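Local coordinates for acinetobacter secreted protease CpaA (PDB 6O38), which is a zinc metalloprotease secreted by Acinetobacter through the type II secretion system, and is held in complex with its chaperone CpaB, at residues A[152-156]-A[157-161]; A[197-200]-A[201-205]. All coordinates share one frame; numbering follows the deposited sequence.

Contact 1: residues A[152-156]-A[157-161]; sequences SDIDK and TNLLF
In Asp155, a chi1 of -170° sets CG opposite the backbone N and lays the carboxylate alongside Thr157, the two side chains pointing the same way. Thr157 completes the arrangement with a chi1 of -63°, which keeps OG1 beside its own backbone N, so that both groups can reach one carboxylate oxygen. Thr157 N donates to Asp155 OD1 at 2.8 Å, almost straight (165° at the hydrogen) and nearly in line with the C-O bond. From the syn side, slightly out of the carboxylate plane, Thr157 OG1 donates to the same OD1 at 2.9 Å. These two bonds limit the carboxylate's rotation and would probably favour its ionised form. Its other oxygen, OD2, has a weak bond to Tyr106 OH.

The backbone bond of the turn itself runs from Leu159 N to Lys156 O at 3.3 Å; the donor sits well above the carbonyl plane, not on a lone pair. Leu159 lies over the backbone of the turn, with CD1 3.4 Å from Asp155 O and 3.7 Å from Lys156 CA. Its apolar partner is Ile154, whose CG2 lies 4.0 Å from Leu159 CD1, the two side chains crossing at about a right angle. Trp184 and Phe165 also touch Leu159, while Asn158 turns its ND2 to Leu132 O and Ser134 OG.

This is an Asx turn from Asp155 to Thr157 running into a type I beta turn from Lys156 to Leu159, bending the chain sharply as it leaves strand 152-154 of a StcE-type beta-sandwich domain.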
loop_
_atom_site.group_PDB
_atom_site.type_symbol
_atom_site.label_atom_id
_atom_site.label_comp_id
_atom_site.label_asym_id
_atom_site.label_seq_id
_atom_site.Cartn_x
_atom_site.Cartn_y
_atom_site.Cartn_z
ATOM N N SER A 152 8.055 -29.896 14.477
ATOM C CA SER A 152 7.485 -30.494 13.276
ATOM C C SER A 152 7.448 -29.418 12.194
ATOM O O SER A 152 7.966 -28.311 12.378
ATOM C CB SER A 152 6.099 -31.084 13.563
ATOM O OG SER A 152 5.338 -30.228 14.396
ATOM N N ASP A 153 6.832 -29.735 11.058
ATOM C CA ASP A 153 6.761 -28.786 9.956
ATOM C C ASP A 153 5.533 -29.079 9.104
ATOM O O ASP A 153 4.857 -30.097 9.272
ATOM C CB ASP A 153 8.041 -28.816 9.109
ATOM C CG ASP A 153 8.453 -30.221 8.712
ATOM O OD1 ASP A 153 7.627 -31.150 8.832
ATOM O OD2 ASP A 153 9.611 -30.396 8.279
ATOM N N ILE A 154 5.255 -28.162 8.181
ATOM C CA ILE A 154 4.092 -28.227 7.303
ATOM C C ILE A 154 4.556 -28.623 5.909
ATOM O O ILE A 154 5.562 -28.101 5.412
ATOM C CB ILE A 154 3.344 -26.882 7.268
ATOM C CG1 ILE A 154 2.900 -26.481 8.675
ATOM C CG2 ILE A 154 2.147 -26.954 6.331
ATOM C CD1 ILE A 154 2.294 -25.096 8.753
ATOM N N ASP A 155 3.834 -29.554 5.286
ATOM C CA ASP A 155 4.099 -29.900 3.895
ATOM C C ASP A 155 3.941 -28.665 3.018
ATOM O O ASP A 155 2.980 -27.903 3.154
ATOM C CB ASP A 155 3.157 -31.017 3.435
ATOM C CG ASP A 155 3.540 -31.594 2.075
ATOM O OD1 ASP A 155 3.851 -30.821 1.144
ATOM O OD2 ASP A 155 3.533 -32.834 1.938
ATOM N N LYS A 156 4.891 -28.477 2.104
ATOM C CA LYS A 156 5.010 -27.248 1.333
ATOM C C LYS A 156 4.392 -27.345 -0.057
ATOM O O LYS A 156 4.438 -26.363 -0.803
ATOM C CB LYS A 156 6.486 -26.854 1.213
ATOM C CG LYS A 156 7.226 -26.857 2.542
ATOM C CD LYS A 156 8.571 -26.163 2.433
ATOM C CE LYS A 156 9.534 -26.650 3.502
ATOM N NZ LYS A 156 10.906 -26.107 3.293
ATOM N N THR A 157 3.828 -28.499 -0.420
ATOM C CA THR A 157 3.334 -28.698 -1.782
ATOM C C THR A 157 2.270 -27.668 -2.147
ATOM O O THR A 157 2.354 -27.019 -3.197
ATOM C CB THR A 157 2.784 -30.117 -1.941
ATOM O OG1 THR A 157 3.839 -31.065 -1.736
ATOM C CG2 THR A 157 2.204 -30.307 -3.335
ATOM N N ASN A 158 1.262 -27.500 -1.291
ATOM C CA ASN A 158 0.151 -26.601 -1.571
ATOM C C ASN A 158 0.307 -25.245 -0.891
ATOM O O ASN A 158 -0.681 -24.519 -0.738
ATOM C CB ASN A 158 -1.172 -27.253 -1.163
ATOM C CG ASN A 158 -1.192 -27.684 0.293
ATOM O OD1 ASN A 158 -0.236 -27.460 1.036
ATOM N ND2 ASN A 158 -2.287 -28.308 0.707
ATOM N N LEU A 159 1.520 -24.892 -0.482
ATOM C CA LEU A 159 1.795 -23.571 0.059
ATOM C C LEU A 159 2.287 -22.648 -1.048
ATOM O O LEU A 159 2.914 -23.088 -2.016
ATOM C CB LEU A 159 2.830 -23.649 1.184
ATOM C CG LEU A 159 2.491 -24.609 2.326
ATOM C CD1 LEU A 159 3.538 -24.537 3.425
ATOM C CD2 LEU A 159 1.105 -24.318 2.884
ATOM N N LEU A 160 1.979 -21.356 -0.904
ATOM C CA LEU A 160 2.356 -20.383 -1.927
ATOM C C LEU A 160 3.862 -20.377 -2.160
ATOM O O LEU A 160 4.321 -20.345 -3.307
ATOM C CB LEU A 160 1.866 -18.990 -1.533
ATOM C CG LEU A 160 2.198 -17.863 -2.512
ATOM C CD1 LEU A 160 1.417 -18.028 -3.807
ATOM C CD2 LEU A 160 1.923 -16.507 -1.882
ATOM N N PHE A 161 4.646 -20.409 -1.084
ATOM C CA PHE A 161 6.094 -20.479 -1.173
ATOM C C PHE A 161 6.621 -21.517 -0.192
ATOM O O PHE A 161 6.074 -21.669 0.907
ATOM C CB PHE A 161 6.738 -19.115 -0.881
ATOM C CG PHE A 161 6.521 -18.098 -1.964
ATOM C CD1 PHE A 161 7.239 -18.164 -3.147
ATOM C CD2 PHE A 161 5.606 -17.072 -1.796
ATOM C CE1 PHE A 161 7.044 -17.228 -4.146
ATOM C CE2 PHE A 161 5.407 -16.133 -2.792
ATOM C CZ PHE A 161 6.127 -16.212 -3.968
#

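Contact 2: residues A[197-200]-A[201-205]; sequences QQIG and TSLAA
This is a local contact at the surface, made where the short, weakly bonded helix at about 196-199 gives way to Gly200, with positive phi. Ile199, just before it, meets Leu203 in the loop that runs on to strand 210-215. Gly200 is the residue that leaves helical geometry: its phi of 79° swings the chain out of the helix, and Thr201 and Ser202 carry it round until Leu203 comes back beside Ile199. The two alpha carbons, Ile199 CA and Leu203 CA, are then 6.5 Å apart.

Across the bend the apolar link is made by methyl ends, with Ile199 CD1 at 4.1 Å from Leu203 CD1. Leu203 gets there with CG set opposite its backbone N (chi1 -175°), whereas Ile199 places CG1 between its backbone N and carbonyl carbon, at chi1 59°. The side chains cross obliquely, and Phe224 of strand 223-224 touches both. Thr201 and Leu203 also have backbone hydrogen bonds to Thr225, which tie the loop to the chain just beyond that strand; at the other end of the helix, Gln197 N is bonded to Asn219 OD1. Several of these side chains also touch a neighbouring molecule in the crystal, so the lattice may affect their detail.

No direct hydrogen bond joins residues 197-200 to 201-205, and the polar link runs through a water instead. The water donates to Ile199 O at 2.9 Å and is also hydrogen-bonded to Ser202 OG.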
loop_
_atom_site.group_PDB
_atom_site.type_symbol
_atom_site.label_atom_id
_atom_site.label_comp_id
_atom_site.label_asym_id
_atom_site.label_seq_id
_atom_site.Cartn_x
_atom_site.Cartn_y
_atom_site.Cartn_z
ATOM N N GLN A 197 22.511 -9.637 20.735
ATOM C CA GLN A 197 23.517 -10.046 21.708
ATOM C C GLN A 197 23.568 -11.559 21.876
ATOM O O GLN A 197 24.606 -12.093 22.280
ATOM C CB GLN A 197 23.246 -9.381 23.060
ATOM C CG GLN A 197 22.045 -9.955 23.803
ATOM C CD GLN A 197 21.743 -9.223 25.097
ATOM O OE1 GLN A 197 22.640 -8.675 25.738
ATOM N NE2 GLN A 197 20.474 -9.215 25.489
ATOM N N GLN A 198 22.471 -12.257 21.574
ATOM C CA GLN A 198 22.440 -13.709 21.699
ATOM C C GLN A 198 23.161 -14.405 20.552
ATOM O O GLN A 198 23.725 -15.487 20.746
ATOM C CB GLN A 198 20.990 -14.192 21.773
ATOM C CG GLN A 198 20.215 -13.644 22.961
ATOM C CD GLN A 198 18.732 -13.948 22.882
ATOM O OE1 GLN A 198 18.231 -14.384 21.846
ATOM N NE2 GLN A 198 18.020 -13.714 23.979
ATOM N N ILE A 199 23.160 -13.806 19.361
ATOM C CA ILE A 199 23.689 -14.455 18.165
ATOM C C ILE A 199 24.965 -13.810 17.651
ATOM O O ILE A 199 25.609 -14.381 16.753
ATOM C CB ILE A 199 22.636 -14.498 17.038
ATOM C CG1 ILE A 199 22.192 -13.079 16.676
ATOM C CG2 ILE A 199 21.439 -15.333 17.461
ATOM C CD1 ILE A 199 21.277 -13.015 15.474
ATOM N N GLY A 200 25.358 -12.654 18.180
ATOM C CA GLY A 200 26.585 -12.021 17.736
ATOM C C GLY A 200 26.425 -11.293 16.411
ATOM O O GLY A 200 25.347 -10.814 16.056
ATOM N N THR A 201 27.527 -11.220 15.668
ATOM C CA THR A 201 27.604 -10.440 14.441
ATOM C C THR A 201 27.140 -11.205 13.207
ATOM O O THR A 201 27.301 -10.703 12.091
ATOM C CB THR A 201 29.038 -9.946 14.221
ATOM O OG1 THR A 201 29.931 -11.067 14.184
ATOM C CG2 THR A 201 29.456 -9.007 15.342
ATOM N N SER A 202 26.571 -12.398 13.373
ATOM C CA SER A 202 26.163 -13.187 12.221
ATOM C C SER A 202 25.025 -14.120 12.607
ATOM O O SER A 202 24.901 -14.531 13.764
ATOM C CB SER A 202 27.331 -14.002 11.654
ATOM O OG SER A 202 27.685 -15.061 12.527
ATOM N N LEU A 203 24.196 -14.446 11.617
ATOM C CA LEU A 203 23.159 -15.464 11.737
ATOM C C LEU A 203 23.455 -16.539 10.699
ATOM O O LEU A 203 23.372 -16.281 9.494
ATOM C CB LEU A 203 21.768 -14.867 11.533
ATOM C CG LEU A 203 20.586 -15.816 11.745
ATOM C CD1 LEU A 203 20.592 -16.383 13.158
ATOM C CD2 LEU A 203 19.269 -15.116 11.448
ATOM N N ALA A 204 23.814 -17.737 11.165
ATOM C CA ALA A 204 24.190 -18.800 10.238
ATOM C C ALA A 204 22.999 -19.267 9.412
ATOM O O ALA A 204 23.120 -19.465 8.197
ATOM C CB ALA A 204 24.808 -19.968 11.004
ATOM N N ALA A 205 21.842 -19.448 10.045
ATOM C CA ALA A 205 20.667 -19.945 9.347
ATOM C C ALA A 205 19.413 -19.455 10.054
ATOM O O ALA A 205 19.434 -19.127 11.242
ATOM C CB ALA A 205 20.669 -21.476 9.261
HETATM O O HOH W 1 27.866 -14.339 14.929
#

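Reading from the N terminus, contact 1 comes first and closes the turn that leaves strand 152-154 on the way to strand 166-167. The chain then runs through strands 172-178 and 183-195, and the latter leads straight into the helix of contact 2, whose bend opens the way to strand 210-215. The two are in series, neither nested nor crossed; the centres of contact 1 and contact 2 lie about 27 Å apart. Strand 183-195 connects them: its early residues Lys183 and Trp184 meet contact 1, and its far end delivers contact 2. Phe161 of contact 1 reaches Asp232 and Arg233, in the next StcE-type range (208-282), and contact 2 lies against strand 223-224 of that same range.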